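Local coordinates for protein aspartokinase (Synechocystis, PDB 3L76) that probably phosphorylates the beta-carboxyl group of aspartate with ATP, and binds lysine and threonine at its ACT domains, at residues F548-E559 and C570-A580. Residues are numbered along the deposited sequence; the frame is centred on the assembly and turned at random.
With THR (threonine), chain C.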
ATOM      1  N   PHE A 548     -40.425 -12.301 -32.148  1.00 54.87           N
ATOM      2  CA  PHE A 548     -40.463 -11.832 -33.535  1.00 54.20           C
ATOM      3  C   PHE A 548     -41.788 -11.157 -33.891  1.00 60.26           C
ATOM      4  O   PHE A 548     -41.818 -10.193 -34.649  1.00 54.81           O
ATOM      5  CB  PHE A 548     -40.208 -12.984 -34.503  1.00 39.75           C
ATOM      6  CG  PHE A 548     -38.966 -13.756 -34.210  1.00 42.14           C
ATOM      7  CD1 PHE A 548     -37.877 -13.144 -33.600  1.00 48.47           C
ATOM      8  CD2 PHE A 548     -38.877 -15.100 -34.546  1.00 55.80           C
ATOM      9  CE1 PHE A 548     -36.719 -13.856 -33.325  1.00 40.31           C
ATOM     10  CE2 PHE A 548     -37.717 -15.820 -34.280  1.00 52.82           C
ATOM     11  CZ  PHE A 548     -36.634 -15.193 -33.676  1.00 33.38           C
ATOM     12  N   ALA A 549     -42.884 -11.669 -33.346  1.00 71.19           N
ATOM     13  CA  ALA A 549     -44.186 -11.082 -33.613  1.00 73.19           C
ATOM     14  C   ALA A 549     -44.248  -9.683 -33.028  1.00 81.17           C
ATOM     15  O   ALA A 549     -44.867  -8.786 -33.592  1.00 73.83           O
ATOM     16  CB  ALA A 549     -45.286 -11.943 -33.043  1.00 51.62           C
ATOM     17  N   ALA A 550     -43.589  -9.503 -31.891  1.00 78.22           N
ATOM     18  CA  ALA A 550     -43.574  -8.221 -31.207  1.00 60.84           C
ATOM     19  C   ALA A 550     -42.899  -7.151 -32.061  1.00 69.39           C
ATOM     20  O   ALA A 550     -43.329  -5.997 -32.073  1.00 72.72           O
ATOM     21  CB  ALA A 550     -42.872  -8.356 -29.865  1.00 51.93           C
ATOM     22  N   LEU A 551     -41.845  -7.536 -32.775  1.00 43.92           N
ATOM     23  CA  LEU A 551     -41.114  -6.590 -33.607  1.00 67.95           C
ATOM     24  C   LEU A 551     -41.863  -6.295 -34.909  1.00 78.59           C
ATOM     25  O   LEU A 551     -41.838  -5.178 -35.415  1.00 74.93           O
ATOM     26  CB  LEU A 551     -39.715  -7.118 -33.917  1.00 61.79           C
ATOM     27  CG  LEU A 551     -38.792  -7.399 -32.733  1.00 64.46           C
ATOM     28  CD1 LEU A 551     -37.545  -8.113 -33.208  1.00 59.41           C
ATOM     29  CD2 LEU A 551     -38.431  -6.123 -31.994  1.00 41.41           C
ATOM     30  N   ALA A 552     -42.526  -7.307 -35.449  1.00 62.21           N
ATOM     31  CA  ALA A 552     -43.264  -7.141 -36.681  1.00 67.06           C
ATOM     32  C   ALA A 552     -44.462  -6.217 -36.492  1.00 83.58           C
ATOM     33  O   ALA A 552     -44.760  -5.404 -37.372  1.00 76.15           O
ATOM     34  CB  ALA A 552     -43.705  -8.493 -37.223  1.00 62.01           C
ATOM     35  N   GLN A 553     -45.141  -6.344 -35.347  1.00 88.62           N
ATOM     36  CA  GLN A 553     -46.325  -5.535 -35.043  1.00 84.73           C
ATOM     37  C   GLN A 553     -45.967  -4.061 -34.984  1.00 78.18           C
ATOM     38  O   GLN A 553     -46.824  -3.195 -35.118  1.00113.60           O
ATOM     39  CB  GLN A 553     -46.976  -5.970 -33.728  1.00 86.29           C
ATOM     40  CG  GLN A 553     -47.530  -7.386 -33.747  1.00115.59           C
ATOM     41  CD  GLN A 553     -47.891  -7.896 -32.364  1.00131.29           C
ATOM     42  OE1 GLN A 553     -47.678  -7.215 -31.363  1.00131.53           O
ATOM     43  NE2 GLN A 553     -48.432  -9.107 -32.301  1.00138.51           N
ATOM     44  N   GLU A 554     -44.689  -3.787 -34.778  1.00 86.55           N
ATOM     45  CA  GLU A 554     -44.175  -2.430 -34.797  1.00 81.70           C
ATOM     46  C   GLU A 554     -43.557  -2.129 -36.150  1.00 72.42           C
ATOM     47  O   GLU A 554     -42.889  -1.122 -36.310  1.00 65.30           O
ATOM     48  CB  GLU A 554     -43.128  -2.247 -33.693  1.00 70.71           C
ATOM     49  CG  GLU A 554     -43.730  -1.895 -32.354  1.00 76.73           C
ATOM     50  CD  GLU A 554     -44.238  -0.478 -32.339  1.00 89.70           C
ATOM     51  OE1 GLU A 554     -45.428  -0.278 -32.027  1.00 98.17           O
ATOM     52  OE2 GLU A 554     -43.448   0.436 -32.669  1.00 86.17           O
ATOM     53  N   ASN A 555     -43.786  -3.017 -37.114  1.00 68.40           N
ATOM     54  CA  ASN A 555     -43.178  -2.924 -38.440  1.00 75.39           C
ATOM     55  C   ASN A 555     -41.666  -2.733 -38.366  1.00 75.49           C
ATOM     56  O   ASN A 555     -41.109  -1.802 -38.940  1.00 66.02           O
ATOM     57  CB  ASN A 555     -43.831  -1.819 -39.277  1.00 82.94           C
ATOM     58  CG  ASN A 555     -43.556  -1.975 -40.760  1.00 96.79           C
ATOM     59  OD1 ASN A 555     -42.443  -2.290 -41.172  1.00110.54           O
ATOM     60  ND2 ASN A 555     -44.573  -1.757 -41.568  1.00127.33           N
ATOM     61  N   ILE A 556     -41.010  -3.627 -37.640  1.00 79.27           N
ATOM     62  CA  ILE A 556     -39.566  -3.577 -37.463  1.00 63.27           C
ATOM     63  C   ILE A 556     -38.938  -4.775 -38.174  1.00 61.39           C
ATOM     64  O   ILE A 556     -39.286  -5.930 -37.922  1.00 51.76           O
ATOM     65  CB  ILE A 556     -39.193  -3.558 -35.955  1.00 67.33           C
ATOM     66  CG1 ILE A 556     -39.538  -2.209 -35.341  1.00 57.98           C
ATOM     67  CG2 ILE A 556     -37.722  -3.833 -35.742  1.00 51.80           C
ATOM     68  CD1 ILE A 556     -39.363  -2.156 -33.840  1.00 77.48           C
ATOM     69  N   ASN A 557     -38.028  -4.504 -39.094  1.00 59.92           N
ATOM     70  CA  ASN A 557     -37.432  -5.586 -39.849  1.00 58.76           C
ATOM     71  C   ASN A 557     -36.306  -6.251 -39.074  1.00 58.76           C
ATOM     72  O   ASN A 557     -35.508  -5.581 -38.417  1.00 44.24           O
ATOM     73  CB  ASN A 557     -36.927  -5.092 -41.203  1.00 50.97           C
ATOM     74  CG  ASN A 557     -36.426  -6.221 -42.078  1.00 66.03           C
ATOM     75  OD1 ASN A 557     -37.137  -7.197 -42.319  1.00 45.49           O
ATOM     76  ND2 ASN A 557     -35.189  -6.098 -42.554  1.00 53.25           N
ATOM     77  N   ILE A 558     -36.235  -7.572 -39.168  1.00 44.35           N
ATOM     78  CA  ILE A 558     -35.200  -8.312 -38.468  1.00 45.78           C
ATOM     79  C   ILE A 558     -34.066  -8.649 -39.423  1.00 60.00           C
ATOM     80  O   ILE A 558     -34.240  -9.445 -40.346  1.00 67.71           O
ATOM     81  CB  ILE A 558     -35.760  -9.592 -37.834  1.00 30.30           C
ATOM     82  CG1 ILE A 558     -36.924  -9.254 -36.896  1.00 22.75           C
ATOM     83  CG2 ILE A 558     -34.654 -10.345 -37.098  1.00 25.61           C
ATOM     84  CD1 ILE A 558     -37.646 -10.465 -36.367  1.00 44.63           C
ATOM     85  N   GLU A 559     -32.906  -8.037 -39.203  1.00 56.98           N
ATOM     86  CA  GLU A 559     -31.781  -8.190 -40.118  1.00 52.14           C
ATOM     87  C   GLU A 559     -31.023  -9.492 -39.886  1.00 52.44           C
ATOM     88  O   GLU A 559     -30.644 -10.179 -40.828  1.00 50.82           O
ATOM     89  CB  GLU A 559     -30.826  -6.995 -40.010  1.00 33.03           C
ATOM     90  CG  GLU A 559     -31.482  -5.626 -40.186  1.00 45.94           C
ATOM     91  CD  GLU A 559     -30.468  -4.512 -40.418  1.00 59.34           C
ATOM     92  OE1 GLU A 559     -29.361  -4.810 -40.917  1.00 62.09           O
ATOM     93  OE2 GLU A 559     -30.775  -3.338 -40.109  1.00 54.95           O
ATOM     94  N   CYS A 570     -31.863 -10.285 -31.829  1.00 39.62           N
ATOM     95  CA  CYS A 570     -32.200  -9.834 -33.181  1.00 46.30           C
ATOM     96  C   CYS A 570     -31.424  -8.581 -33.501  1.00 59.81           C
ATOM     97  O   CYS A 570     -31.435  -7.626 -32.719  1.00 39.31           O
ATOM     98  CB  CYS A 570     -33.686  -9.507 -33.305  1.00 35.85           C
ATOM     99  SG  CYS A 570     -34.751 -10.923 -33.243  1.00 37.69           S
ATOM    100  N   VAL A 571     -30.749  -8.578 -34.645  1.00 37.84           N
ATOM    101  CA  VAL A 571     -30.154  -7.347 -35.146  1.00 54.82           C
ATOM    102  C   VAL A 571     -31.212  -6.580 -35.915  1.00 50.35           C
ATOM    103  O   VAL A 571     -32.045  -7.153 -36.609  1.00 69.12           O
ATOM    104  CB  VAL A 571     -28.935  -7.585 -36.034  1.00 59.25           C
ATOM    105  CG1 VAL A 571     -28.382  -6.255 -36.529  1.00 46.50           C
ATOM    106  CG2 VAL A 571     -27.889  -8.309 -35.265  1.00 27.97           C
ATOM    107  N   VAL A 572     -31.162  -5.269 -35.789  1.00 60.85           N
ATOM    108  CA  VAL A 572     -32.296  -4.437 -36.126  1.00 36.61           C
ATOM    109  C   VAL A 572     -31.760  -3.060 -36.516  1.00 47.44           C
ATOM    110  O   VAL A 572     -30.605  -2.723 -36.216  1.00 43.56           O
ATOM    111  CB  VAL A 572     -33.231  -4.373 -34.894  1.00 58.61           C
ATOM    112  CG1 VAL A 572     -33.266  -2.981 -34.270  1.00 48.86           C
ATOM    113  CG2 VAL A 572     -34.596  -4.892 -35.226  1.00 46.78           C
ATOM    114  N   PRO A 573     -32.565  -2.272 -37.229  1.00 55.63           N
ATOM    115  CA  PRO A 573     -32.063  -0.953 -37.632  1.00 62.49           C
ATOM    116  C   PRO A 573     -31.835  -0.050 -36.420  1.00 63.95           C
ATOM    117  O   PRO A 573     -32.680   0.005 -35.540  1.00 48.67           O
ATOM    118  CB  PRO A 573     -33.186  -0.410 -38.520  1.00 48.24           C
ATOM    119  CG  PRO A 573     -33.908  -1.630 -38.997  1.00 49.67           C
ATOM    120  CD  PRO A 573     -33.846  -2.606 -37.867  1.00 59.77           C
ATOM    121  N   GLN A 574     -30.705   0.646 -36.386  1.00 72.00           N
ATOM    122  CA  GLN A 574     -30.343   1.472 -35.238  1.00 67.38           C
ATOM    123  C   GLN A 574     -31.418   2.465 -34.811  1.00 57.62           C
ATOM    124  O   GLN A 574     -31.658   2.646 -33.623  1.00 79.44           O
ATOM    125  CB  GLN A 574     -29.016   2.205 -35.482  1.00 66.90           C
ATOM    126  CG  GLN A 574     -28.684   3.231 -34.406  1.00 78.87           C
ATOM    127  CD  GLN A 574     -27.197   3.422 -34.203  1.00 95.22           C
ATOM    128  OE1 GLN A 574     -26.637   2.948 -33.223  1.00125.08           O
ATOM    129  NE2 GLN A 574     -26.551   4.123 -35.122  1.00100.60           N
ATOM    130  N   ASP A 575     -32.060   3.123 -35.765  1.00 68.34           N
ATOM    131  CA  ASP A 575     -33.052   4.121 -35.398  1.00 57.28           C
ATOM    132  C   ASP A 575     -34.309   3.438 -34.909  1.00 71.89           C
ATOM    133  O   ASP A 575     -35.354   4.055 -34.776  1.00 70.24           O
ATOM    134  CB  ASP A 575     -33.367   5.055 -36.566  1.00 80.68           C
ATOM    135  CG  ASP A 575     -34.061   4.350 -37.713  1.00 68.11           C
ATOM    136  OD1 ASP A 575     -34.462   5.047 -38.657  1.00 64.81           O
ATOM    137  OD2 ASP A 575     -34.209   3.111 -37.676  1.00 78.19           O
ATOM    138  N   ARG A 576     -34.193   2.152 -34.624  1.00 74.78           N
ATOM    139  CA  ARG A 576     -35.328   1.400 -34.132  1.00 70.03           C
ATOM    140  C   ARG A 576     -35.012   0.530 -32.914  1.00 69.37           C
ATOM    141  O   ARG A 576     -35.886  -0.167 -32.410  1.00 64.65           O
ATOM    142  CB  ARG A 576     -35.885   0.541 -35.253  1.00 71.57           C
ATOM    143  CG  ARG A 576     -37.370   0.524 -35.257  1.00 85.00           C
ATOM    144  CD  ARG A 576     -37.947   1.641 -36.103  1.00 45.87           C
ATOM    145  NE  ARG A 576     -39.092   1.075 -36.787  1.00 67.28           N
ATOM    146  CZ  ARG A 576     -40.293   0.946 -36.240  1.00 47.95           C
ATOM    147  NH1 ARG A 576     -40.520   1.385 -35.014  1.00 34.75           N
ATOM    148  NH2 ARG A 576     -41.270   0.390 -36.930  1.00 54.16           N
ATOM    149  N   GLY A 577     -33.764   0.570 -32.454  1.00 55.41           N
ATOM    150  CA  GLY A 577     -33.351  -0.184 -31.282  1.00 67.00           C
ATOM    151  C   GLY A 577     -34.214   0.062 -30.062  1.00 59.11           C
ATOM    152  O   GLY A 577     -34.704  -0.871 -29.443  1.00 59.21           O
ATOM    153  N   VAL A 578     -34.406   1.329 -29.718  1.00 78.43           N
ATOM    154  CA  VAL A 578     -35.211   1.672 -28.558  1.00 87.46           C
ATOM    155  C   VAL A 578     -36.643   1.177 -28.717  1.00 82.47           C
ATOM    156  O   VAL A 578     -37.206   0.590 -27.793  1.00 75.00           O
ATOM    157  CB  VAL A 578     -35.204   3.182 -28.284  1.00 91.63           C
ATOM    158  CG1 VAL A 578     -36.193   3.517 -27.181  1.00 80.47           C
ATOM    159  CG2 VAL A 578     -33.811   3.638 -27.897  1.00 84.13           C
ATOM    160  N   ASP A 579     -37.229   1.403 -29.886  1.00 65.87           N
ATOM    161  CA  ASP A 579     -38.596   0.954 -30.123  1.00 85.92           C
ATOM    162  C   ASP A 579     -38.683  -0.553 -29.951  1.00 77.02           C
ATOM    163  O   ASP A 579     -39.646  -1.078 -29.400  1.00 77.43           O
ATOM    164  CB  ASP A 579     -39.068   1.333 -31.530  1.00 95.77           C
ATOM    165  CG  ASP A 579     -38.809   2.783 -31.863  1.00108.28           C
ATOM    166  OD1 ASP A 579     -37.751   3.313 -31.466  1.00110.73           O
ATOM    167  OD2 ASP A 579     -39.662   3.389 -32.539  1.00125.34           O
ATOM    168  N   ALA A 580     -37.664  -1.248 -30.433  1.00 75.02           N
ATOM    169  CA  ALA A 580     -37.646  -2.698 -30.381  1.00 66.22           C
ATOM    170  C   ALA A 580     -37.489  -3.182 -28.944  1.00 68.14           C
ATOM    171  O   ALA A 580     -38.069  -4.189 -28.553  1.00 57.58           O
ATOM    172  CB  ALA A 580     -36.538  -3.238 -31.269  1.00 42.94           C
TER
HETATM  173  N   THR C 601     -36.609  -9.750 -42.235  1.00 26.39           N
HETATM  174  CA  THR C 601     -37.572 -10.825 -41.959  1.00 42.37           C
HETATM  175  C   THR C 601     -38.482 -10.489 -40.782  1.00 52.17           C
HETATM  176  O   THR C 601     -38.316  -9.437 -40.140  1.00 37.35           O
HETATM  177  CB  THR C 601     -36.877 -12.179 -41.725  1.00 42.93           C
HETATM  178  OG1 THR C 601     -36.019 -12.096 -40.573  1.00 48.67           O
HETATM  179  CG2 THR C 601     -36.033 -12.541 -42.940  1.00 32.62           C
HETATM  180  OXT THR C 601     -39.408 -11.252 -40.483  1.00 35.10           O
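F548 turns the edge of its ring to the sulfur of C570, which lies close to the ring plane with SG 4.7 Å from the centroid, a cysteine sulfur-aromatic contact. One turn on, L551 spreads its two methyls, CD1 against C570 and CD2 against A580 CB (3.5 Å). A Schellman motif with N555 at C' then ends the helix. Here helix 543-552 and helix 577-587 pack beside strand 567-573 of the ACT domain. The carbonyls of E554 and N555 lie at the guanidinium edge of R576; NH2 donates weakly to N555 O (3.0 Å). R576 NH1 bridges to D579 OD2 and has a long salt bridge to E554 OE2. I556 CG1 sits 3.3 Å above the guanidinium centre, while CG2, anti to the backbone N, reaches V572 CG2. With an alanine at this position, the guanidinium would probably lose its hydrocarbon cover and V572 CG2 its partner. The loop between helix and strand forms part of an effector site: N557 OD1 accepts from the bound threonine N (2.6 Å), and I558 N donates to its carboxylate O. I558 CG2 faces C570. Lastly, E559 N bonds V571 O (2.9 Å), and its extended side chain brings OE2 alongside P573.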